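Local coordinates for dimethyl-sulfide monooxygenase (Hyphomicrobium sulfonivorans, PDB 6AK1), which oxidises dimethyl sulfide to methanethiol and formaldehyde with NADH and O2, using FMN as cofactor, in the first step of dimethyl sulfide degradation, at residues Q18-A30 and F394-T406. Residues are numbered along the deposited sequence; the frame is centred on the assembly and turned at random.
Sequences QSAGTWRHPSSQA and FNLAYAVTPGSVT
T22 and Q29 make the two direct hydrogen bonds of this contact, both to backbone carbonyls. T22 OG1 gives its proton to A399 O at 2.6 Å, 21° off the carbonyl plane; a chi1 of 56°, which sets OG1 between the backbone N and carbonyl carbon, brings the hydroxyl there. The Q29 N to T401 O hydrogen bond, 2.6 Å, is almost head-on (C=O...N 171°), and S28 CA lies 3.4 Å from T401 O as a weaker CH...O donor. Water extends the polar pairing: one molecule, 2.9 Å from Q18 N and 2.8 Å from Y398 O, joins the two; others link S19 OG to Y398 O, S28 OG to A399 O, and S27 O to G403 N. S28 OG also accepts from A30 N, closing an ST turn. Apolar contacts lie alongside: V400 CG1 packs 3.9 Å from H25 CB, and T401 CG2 touches A30 CB. Q29 NE2 lies 3.8 Å from P402 CD, while Q29 OE1 bonds R32; a cis peptide joins P402 to T401. H25 NE2 bonds E298, and T401 OG1 bonds Y38. The loops after neighbouring TIM-barrel strands 6-12 and 393-397 are thus joined largely through backbone oxygens, without an ion pair between the segments.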
loop_
_atom_site.group_PDB
_atom_site.type_symbol
_atom_site.label_atom_id
_atom_site.label_comp_id
_atom_site.label_asym_id
_atom_site.label_seq_id
_atom_site.Cartn_x
_atom_site.Cartn_y
_atom_site.Cartn_z
ATOM N N GLN A 18 11.230 -1.633 -6.955
ATOM C CA GLN A 18 10.774 -2.585 -7.957
ATOM C C GLN A 18 11.754 -2.750 -9.118
ATOM O O GLN A 18 11.524 -3.610 -9.978
ATOM C CB GLN A 18 9.401 -2.166 -8.495
ATOM C CG GLN A 18 8.313 -2.070 -7.434
ATOM C CD GLN A 18 7.939 -3.431 -6.825
ATOM O OE1 GLN A 18 8.038 -3.633 -5.612
ATOM N NE2 GLN A 18 7.498 -4.355 -7.665
ATOM N N SER A 19 12.849 -1.978 -9.157
ATOM C CA SER A 19 13.817 -2.020 -10.250
ATOM C C SER A 19 15.234 -2.113 -9.700
ATOM O O SER A 19 15.552 -1.509 -8.671
ATOM C CB SER A 19 13.714 -0.778 -11.143
ATOM O OG SER A 19 12.502 -0.778 -11.883
ATOM N N ALA A 20 16.097 -2.844 -10.410
ATOM C CA ALA A 20 17.463 -3.100 -9.967
ATOM C C ALA A 20 18.451 -2.321 -10.825
ATOM O O ALA A 20 18.321 -2.297 -12.048
ATOM C CB ALA A 20 17.779 -4.597 -10.027
ATOM N N GLY A 21 19.438 -1.685 -10.186
ATOM C CA GLY A 21 20.480 -0.963 -10.891
ATOM C C GLY A 21 20.109 0.403 -11.450
ATOM O O GLY A 21 21.009 1.235 -11.650
ATOM N N THR A 22 18.823 0.683 -11.694
ATOM C CA THR A 22 18.429 1.958 -12.296
ATOM C C THR A 22 18.628 3.167 -11.379
ATOM O O THR A 22 18.506 4.305 -11.854
ATOM C CB THR A 22 16.973 1.904 -12.752
ATOM O OG1 THR A 22 16.144 1.546 -11.649
ATOM C CG2 THR A 22 16.783 0.882 -13.887
ATOM N N TRP A 23 18.934 2.964 -10.092
ATOM C CA TRP A 23 19.335 4.081 -9.245
ATOM C C TRP A 23 20.643 4.700 -9.704
ATOM O O TRP A 23 20.961 5.829 -9.317
ATOM C CB TRP A 23 19.479 3.631 -7.797
ATOM C CG TRP A 23 20.569 2.631 -7.588
ATOM C CD1 TRP A 23 20.473 1.259 -7.687
ATOM C CD2 TRP A 23 21.930 2.912 -7.238
ATOM N NE1 TRP A 23 21.690 0.681 -7.402
ATOM C CE2 TRP A 23 22.603 1.671 -7.140
ATOM C CE3 TRP A 23 22.648 4.090 -7.002
ATOM C CZ2 TRP A 23 23.956 1.580 -6.804
ATOM C CZ3 TRP A 23 23.997 3.996 -6.672
ATOM C CH2 TRP A 23 24.634 2.748 -6.577
ATOM N N ARG A 24 21.412 3.972 -10.502
ATOM C CA ARG A 24 22.660 4.482 -11.038
ATOM C C ARG A 24 22.443 5.510 -12.133
ATOM O O ARG A 24 23.378 6.250 -12.452
ATOM C CB ARG A 24 23.496 3.319 -11.582
ATOM C CG ARG A 24 23.785 2.252 -10.554
ATOM C CD ARG A 24 24.306 1.013 -11.230
ATOM N NE ARG A 24 25.611 1.263 -11.824
ATOM C CZ ARG A 24 26.039 0.697 -12.942
ATOM N NH1 ARG A 24 25.250 -0.141 -13.597
ATOM N NH2 ARG A 24 27.254 0.973 -13.400
ATOM N N HIS A 25 21.256 5.560 -12.731
ATOM C CA HIS A 25 21.030 6.495 -13.822
ATOM C C HIS A 25 21.265 7.927 -13.337
ATOM O O HIS A 25 20.945 8.255 -12.187
ATOM C CB HIS A 25 19.611 6.356 -14.371
ATOM C CG HIS A 25 19.395 7.084 -15.661
ATOM N ND1 HIS A 25 19.020 8.408 -15.714
ATOM C CD2 HIS A 25 19.530 6.681 -16.947
ATOM C CE1 HIS A 25 18.907 8.784 -16.976
ATOM N NE2 HIS A 25 19.216 7.754 -17.743
ATOM N N PRO A 26 21.845 8.795 -14.170
ATOM C CA PRO A 26 22.089 10.183 -13.729
ATOM C C PRO A 26 20.841 10.927 -13.269
ATOM O O PRO A 26 20.950 11.804 -12.400
ATOM C CB PRO A 26 22.704 10.835 -14.977
ATOM C CG PRO A 26 23.369 9.659 -15.734
ATOM C CD PRO A 26 22.418 8.512 -15.508
ATOM N N SER A 27 19.662 10.614 -13.822
ATOM C CA SER A 27 18.424 11.277 -13.435
ATOM C C SER A 27 17.837 10.776 -12.120
ATOM O O SER A 27 16.957 11.445 -11.568
ATOM C CB SER A 27 17.362 11.106 -14.516
ATOM O OG SER A 27 17.842 11.624 -15.734
ATOM N N SER A 28 18.261 9.623 -11.613
ATOM C CA SER A 28 17.577 9.054 -10.460
ATOM C C SER A 28 18.031 9.719 -9.170
ATOM O O SER A 28 19.233 9.847 -8.906
ATOM C CB SER A 28 17.803 7.548 -10.362
ATOM O OG SER A 28 16.938 6.982 -9.386
ATOM N N GLN A 29 17.055 10.114 -8.359
ATOM C CA GLN A 29 17.285 10.515 -6.978
ATOM C C GLN A 29 16.834 9.442 -5.985
ATOM O O GLN A 29 16.573 9.752 -4.812
ATOM C CB GLN A 29 16.586 11.851 -6.705
ATOM C CG GLN A 29 17.037 12.957 -7.653
ATOM C CD GLN A 29 16.352 14.270 -7.375
ATOM O OE1 GLN A 29 16.117 14.616 -6.227
ATOM N NE2 GLN A 29 16.012 14.997 -8.425
ATOM N N ALA A 30 16.765 8.182 -6.425
ATOM C CA ALA A 30 16.405 7.091 -5.519
ATOM C C ALA A 30 17.317 7.055 -4.303
ATOM O O ALA A 30 16.867 6.763 -3.191
ATOM C CB ALA A 30 16.465 5.747 -6.245
ATOM N N PHE A 394 -4.090 2.568 -10.698
ATOM C CA PHE A 394 -2.731 2.067 -10.789
ATOM C C PHE A 394 -1.883 2.511 -9.609
ATOM O O PHE A 394 -2.004 3.642 -9.125
ATOM C CB PHE A 394 -2.085 2.523 -12.110
ATOM C CG PHE A 394 -2.908 2.174 -13.322
ATOM C CD1 PHE A 394 -2.794 0.924 -13.913
ATOM C CD2 PHE A 394 -3.829 3.077 -13.834
ATOM C CE1 PHE A 394 -3.565 0.591 -15.023
ATOM C CE2 PHE A 394 -4.601 2.749 -14.929
ATOM C CZ PHE A 394 -4.468 1.505 -15.525
ATOM N N ASN A 395 -1.031 1.587 -9.155
ATOM C CA ASN A 395 0.113 1.887 -8.301
ATOM C C ASN A 395 1.320 1.934 -9.222
ATOM O O ASN A 395 1.885 0.892 -9.580
ATOM C CB ASN A 395 0.290 0.842 -7.203
ATOM C CG ASN A 395 -0.457 1.204 -5.936
ATOM O OD1 ASN A 395 -1.279 2.126 -5.932
ATOM N ND2 ASN A 395 -0.198 0.467 -4.859
ATOM N N LEU A 396 1.694 3.149 -9.612
ATOM C CA LEU A 396 2.740 3.409 -10.594
ATOM C C LEU A 396 4.110 3.303 -9.936
ATOM O O LEU A 396 4.511 4.184 -9.163
ATOM C CB LEU A 396 2.517 4.788 -11.208
ATOM C CG LEU A 396 1.145 4.853 -11.892
ATOM C CD1 LEU A 396 0.731 6.250 -12.233
ATOM C CD2 LEU A 396 1.163 3.987 -13.147
ATOM N N ALA A 397 4.818 2.220 -10.224
ATOM C CA ALA A 397 6.169 2.022 -9.730
ATOM C C ALA A 397 7.164 2.784 -10.599
ATOM O O ALA A 397 6.879 3.152 -11.742
ATOM C CB ALA A 397 6.523 0.533 -9.718
ATOM N N TYR A 398 8.355 3.011 -10.055
ATOM C CA TYR A 398 9.345 3.784 -10.780
ATOM C C TYR A 398 10.498 2.907 -11.255
ATOM O O TYR A 398 10.855 1.908 -10.619
ATOM C CB TYR A 398 9.865 4.955 -9.923
ATOM C CG TYR A 398 10.620 4.618 -8.644
ATOM C CD1 TYR A 398 11.971 4.307 -8.680
ATOM C CD2 TYR A 398 10.001 4.691 -7.398
ATOM C CE1 TYR A 398 12.677 4.019 -7.527
ATOM C CE2 TYR A 398 10.704 4.414 -6.218
ATOM C CZ TYR A 398 12.035 4.085 -6.291
ATOM O OH TYR A 398 12.740 3.802 -5.139
ATOM N N ALA A 399 11.057 3.284 -12.406
ATOM C CA ALA A 399 12.390 2.832 -12.782
ATOM C C ALA A 399 13.431 3.846 -12.334
ATOM O O ALA A 399 14.450 3.484 -11.736
ATOM C CB ALA A 399 12.482 2.619 -14.294
ATOM N N VAL A 400 13.175 5.119 -12.619
ATOM C CA VAL A 400 13.939 6.225 -12.059
ATOM C C VAL A 400 12.952 7.163 -11.383
ATOM O O VAL A 400 11.802 7.296 -11.807
ATOM C CB VAL A 400 14.776 6.981 -13.119
ATOM C CG1 VAL A 400 15.730 6.032 -13.824
ATOM C CG2 VAL A 400 13.880 7.676 -14.115
ATOM N N THR A 401 13.400 7.795 -10.311
ATOM C CA THR A 401 12.546 8.687 -9.550
ATOM C C THR A 401 13.324 9.978 -9.354
ATOM O O THR A 401 14.533 9.930 -9.135
ATOM C CB THR A 401 12.123 8.036 -8.194
ATOM O OG1 THR A 401 11.317 8.951 -7.438
ATOM C CG2 THR A 401 13.332 7.640 -7.390
ATOM N N PRO A 402 12.647 11.139 -9.449
ATOM C CA PRO A 402 11.200 11.310 -9.619
ATOM C C PRO A 402 10.720 11.317 -11.050
ATOM O O PRO A 402 9.527 11.598 -11.238
ATOM C CB PRO A 402 10.955 12.692 -9.032
ATOM C CG PRO A 402 12.163 13.447 -9.527
ATOM C CD PRO A 402 13.307 12.452 -9.280
ATOM N N GLY A 403 11.609 11.062 -12.020
ATOM C CA GLY A 403 11.237 11.228 -13.420
ATOM C C GLY A 403 10.047 10.381 -13.834
ATOM O O GLY A 403 9.263 10.785 -14.700
ATOM N N SER A 404 9.885 9.205 -13.212
ATOM C CA SER A 404 8.778 8.327 -13.572
ATOM C C SER A 404 7.436 9.007 -13.334
ATOM O O SER A 404 6.539 8.929 -14.179
ATOM C CB SER A 404 8.873 7.023 -12.785
ATOM O OG SER A 404 7.580 6.491 -12.549
ATOM N N VAL A 405 7.292 9.696 -12.199
ATOM C CA VAL A 405 6.072 10.443 -11.890
ATOM C C VAL A 405 5.970 11.704 -12.742
ATOM O O VAL A 405 4.900 12.022 -13.284
ATOM C CB VAL A 405 6.042 10.788 -10.393
ATOM C CG1 VAL A 405 5.087 11.937 -10.142
ATOM C CG2 VAL A 405 5.672 9.576 -9.561
ATOM N N THR A 406 7.075 12.443 -12.861
ATOM C CA THR A 406 7.100 13.651 -13.680
ATOM C C THR A 406 6.755 13.358 -15.137
ATOM O O THR A 406 5.977 14.097 -15.755
ATOM C CB THR A 406 8.472 14.316 -13.575
ATOM O OG1 THR A 406 8.704 14.690 -12.211
ATOM C CG2 THR A 406 8.534 15.574 -14.452
HETATM O O HOH W 1 10.602 1.048 -7.989
HETATM O O HOH W 2 9.756 -0.693 -11.427
HETATM O O HOH W 3 14.297 10.984 -12.318
HETATM O O HOH W 4 15.841 4.668 -9.647
#